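Local coordinates for S-M checkpoint control protein rad4 (Schizosaccharomyces pombe, PDB 4BU0), which serves as an essential DNA replication and checkpoint adaptor, its paired N-terminal BRCT domains binding phosphorylated threonine sites of crb2 to establish the DNA damage checkpoint, at residues 122-127 with 166-171. Residues are numbered along the deposited sequence; the frame is centred on the assembly and turned at random.
Sequences NYVLKH and EWLWQS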
loop_
_atom_site.group_PDB
_atom_site.type_symbol
_atom_site.label_atom_id
_atom_site.label_comp_id
_atom_site.label_asym_id
_atom_site.label_seq_id
_atom_site.Cartn_x
_atom_site.Cartn_y
_atom_site.Cartn_z
ATOM N N ASN A 122 14.824 6.892 5.528
ATOM C CA ASN A 122 14.602 5.958 6.620
ATOM C C ASN A 122 13.109 5.655 6.826
ATOM O O ASN A 122 12.740 4.497 7.034
ATOM C CB ASN A 122 15.181 6.522 7.914
ATOM C CG ASN A 122 15.298 5.482 8.996
ATOM O OD1 ASN A 122 16.000 4.478 8.853
ATOM N ND2 ASN A 122 14.587 5.689 10.088
ATOM N N TYR A 123 12.248 6.691 6.777
ATOM C CA TYR A 123 10.810 6.440 6.974
ATOM C C TYR A 123 10.194 5.611 5.855
ATOM O O TYR A 123 9.299 4.796 6.116
ATOM C CB TYR A 123 10.035 7.750 7.090
ATOM C CG TYR A 123 10.010 8.311 8.487
ATOM C CD1 TYR A 123 9.109 7.834 9.436
ATOM C CD2 TYR A 123 10.856 9.347 8.855
ATOM C CE1 TYR A 123 9.079 8.352 10.730
ATOM C CE2 TYR A 123 10.833 9.876 10.146
ATOM C CZ TYR A 123 9.943 9.376 11.080
ATOM O OH TYR A 123 9.916 9.913 12.348
ATOM N N VAL A 124 10.644 5.811 4.594
ATOM C CA VAL A 124 10.140 5.008 3.491
ATOM C C VAL A 124 10.441 3.545 3.749
ATOM O O VAL A 124 9.572 2.702 3.583
ATOM C CB VAL A 124 10.783 5.485 2.159
ATOM C CG1 VAL A 124 10.540 4.482 1.016
ATOM C CG2 VAL A 124 10.255 6.876 1.791
ATOM N N LEU A 125 11.689 3.246 4.186
ATOM C CA LEU A 125 12.081 1.857 4.421
ATOM C C LEU A 125 11.355 1.270 5.635
ATOM O O LEU A 125 10.891 0.129 5.564
ATOM C CB LEU A 125 13.602 1.785 4.610
ATOM C CG LEU A 125 14.439 2.185 3.391
ATOM C CD1 LEU A 125 15.904 2.237 3.752
ATOM C CD2 LEU A 125 14.249 1.224 2.245
ATOM N N LYS A 126 11.209 2.076 6.711
ATOM C CA LYS A 126 10.513 1.632 7.938
ATOM C C LYS A 126 9.059 1.254 7.639
ATOM O O LYS A 126 8.518 0.339 8.253
ATOM C CB LYS A 126 10.569 2.776 8.974
ATOM C CG LYS A 126 9.824 2.529 10.289
ATOM C CD LYS A 126 9.795 3.788 11.144
ATOM C CE LYS A 126 8.925 3.629 12.364
ATOM N NZ LYS A 126 8.767 4.919 13.090
ATOM N N HIS A 127 8.440 1.910 6.638
ATOM C CA HIS A 127 7.038 1.648 6.327
ATOM C C HIS A 127 6.836 0.773 5.089
ATOM O O HIS A 127 5.734 0.736 4.510
ATOM C CB HIS A 127 6.303 2.985 6.235
ATOM C CG HIS A 127 6.128 3.557 7.596
ATOM N ND1 HIS A 127 5.150 3.063 8.465
ATOM C CD2 HIS A 127 6.877 4.462 8.255
ATOM C CE1 HIS A 127 5.317 3.725 9.595
ATOM N NE2 HIS A 127 6.342 4.571 9.523
ATOM N N GLU A 166 4.600 16.166 2.566
ATOM C CA GLU A 166 3.386 15.993 3.355
ATOM C C GLU A 166 2.606 14.755 2.906
ATOM O O GLU A 166 1.925 14.132 3.710
ATOM C CB GLU A 166 2.538 17.256 3.219
ATOM C CG GLU A 166 1.372 17.356 4.197
ATOM C CD GLU A 166 1.677 17.391 5.688
ATOM O OE1 GLU A 166 2.852 17.558 6.087
ATOM O OE2 GLU A 166 0.724 17.136 6.458
ATOM N N TRP A 167 2.776 14.338 1.637
ATOM C CA TRP A 167 2.158 13.087 1.192
ATOM C C TRP A 167 2.626 11.918 2.053
ATOM O O TRP A 167 1.841 11.049 2.434
ATOM C CB TRP A 167 2.517 12.811 -0.281
ATOM C CG TRP A 167 2.224 11.390 -0.686
ATOM C CD1 TRP A 167 1.008 10.870 -1.039
ATOM C CD2 TRP A 167 3.162 10.302 -0.748
ATOM N NE1 TRP A 167 1.121 9.515 -1.271
ATOM C CE2 TRP A 167 2.434 9.139 -1.088
ATOM C CE3 TRP A 167 4.553 10.205 -0.540
ATOM C CZ2 TRP A 167 3.046 7.884 -1.201
ATOM C CZ3 TRP A 167 5.164 8.966 -0.662
ATOM C CH2 TRP A 167 4.414 7.824 -0.990
ATOM N N LEU A 168 3.942 11.880 2.300
ATOM C CA LEU A 168 4.499 10.810 3.090
ATOM C C LEU A 168 4.016 10.856 4.530
ATOM O O LEU A 168 3.613 9.821 5.075
ATOM C CB LEU A 168 6.039 10.916 3.036
ATOM C CG LEU A 168 6.800 9.865 3.875
ATOM C CD1 LEU A 168 6.543 8.447 3.363
ATOM C CD2 LEU A 168 8.310 10.156 3.836
ATOM N N TRP A 169 4.043 12.030 5.127
ATOM C CA TRP A 169 3.640 12.116 6.507
ATOM C C TRP A 169 2.178 11.775 6.701
ATOM O O TRP A 169 1.865 11.072 7.592
ATOM C CB TRP A 169 3.987 13.476 7.103
ATOM C CG TRP A 169 5.420 13.930 6.931
ATOM C CD1 TRP A 169 5.808 15.172 6.622
ATOM C CD2 TRP A 169 6.617 13.161 7.082
ATOM N NE1 TRP A 169 7.167 15.235 6.542
ATOM C CE2 TRP A 169 7.672 14.005 6.819
ATOM C CE3 TRP A 169 6.891 11.845 7.397
ATOM C CZ2 TRP A 169 8.973 13.571 6.860
ATOM C CZ3 TRP A 169 8.186 11.450 7.433
ATOM C CH2 TRP A 169 9.182 12.302 7.152
ATOM N N GLN A 170 1.330 12.305 5.833
ATOM C CA GLN A 170 -0.090 11.996 6.004
ATOM C C GLN A 170 -0.402 10.531 5.663
ATOM O O GLN A 170 -1.317 9.968 6.265
ATOM C CB GLN A 170 -0.961 12.956 5.185
ATOM C CG GLN A 170 -0.953 14.347 5.822
ATOM C CD GLN A 170 -2.087 15.223 5.304
ATOM O OE1 GLN A 170 -3.146 14.736 4.875
ATOM N NE2 GLN A 170 -1.861 16.536 5.330
ATOM N N SER A 171 0.316 9.919 4.680
ATOM C CA SER A 171 0.077 8.509 4.346
ATOM C C SER A 171 0.468 7.645 5.525
ATOM O O SER A 171 -0.282 6.741 5.902
ATOM C CB SER A 171 0.886 8.106 3.108
ATOM O OG SER A 171 0.382 8.737 1.939
#
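Y123 presents one face of its ring to the edge of W169, a T-shaped stack with the planes at 81° and the ring centroids of Y123 and the six-membered part of W169 5.1 Å apart. CB of Y123 points at the other helix and lies 4.4 Å from CD2 of L168; it also comes close to CZ3 of W169. One atom further, CG of Y123 has CZ3 of W169 at 3.8 Å. On the CD2 side the touch is closest, 3.7 Å from CD2 of Y123 to CZ3 of W169, and CH2 of the indole lies almost as near. By CE2 the contact is slackening, so the indole edge sits toward the rim of the phenol ring and not over its middle. With CG beside the backbone N (chi1 -52°) and anti to the carbonyl carbon, the indole of W169 leaves the helix on the side of Y123, and chi2 turns its six-membered ring to the phenol. Cut back to an alanine, Y123 would probably leave the CZ3–CH2 edge of W169 without its aromatic face and uncover the flank of L168. Beside this pair, CG2 of V124 meets CD1 of L168 at 4.3 Å, giving the stack a buried aliphatic floor. The contact is wholly apolar. In the second BRCT domain it packs helix 116-126 against helix 166-174, whose short segments run at 36° with axes 11.4 Å apart, the arrangement of the first and last helices on one side of the BRCT sheet. Y123 also touches I172, L102 borders L168, and W167 stacks on H141, the first residue of strand 141-144.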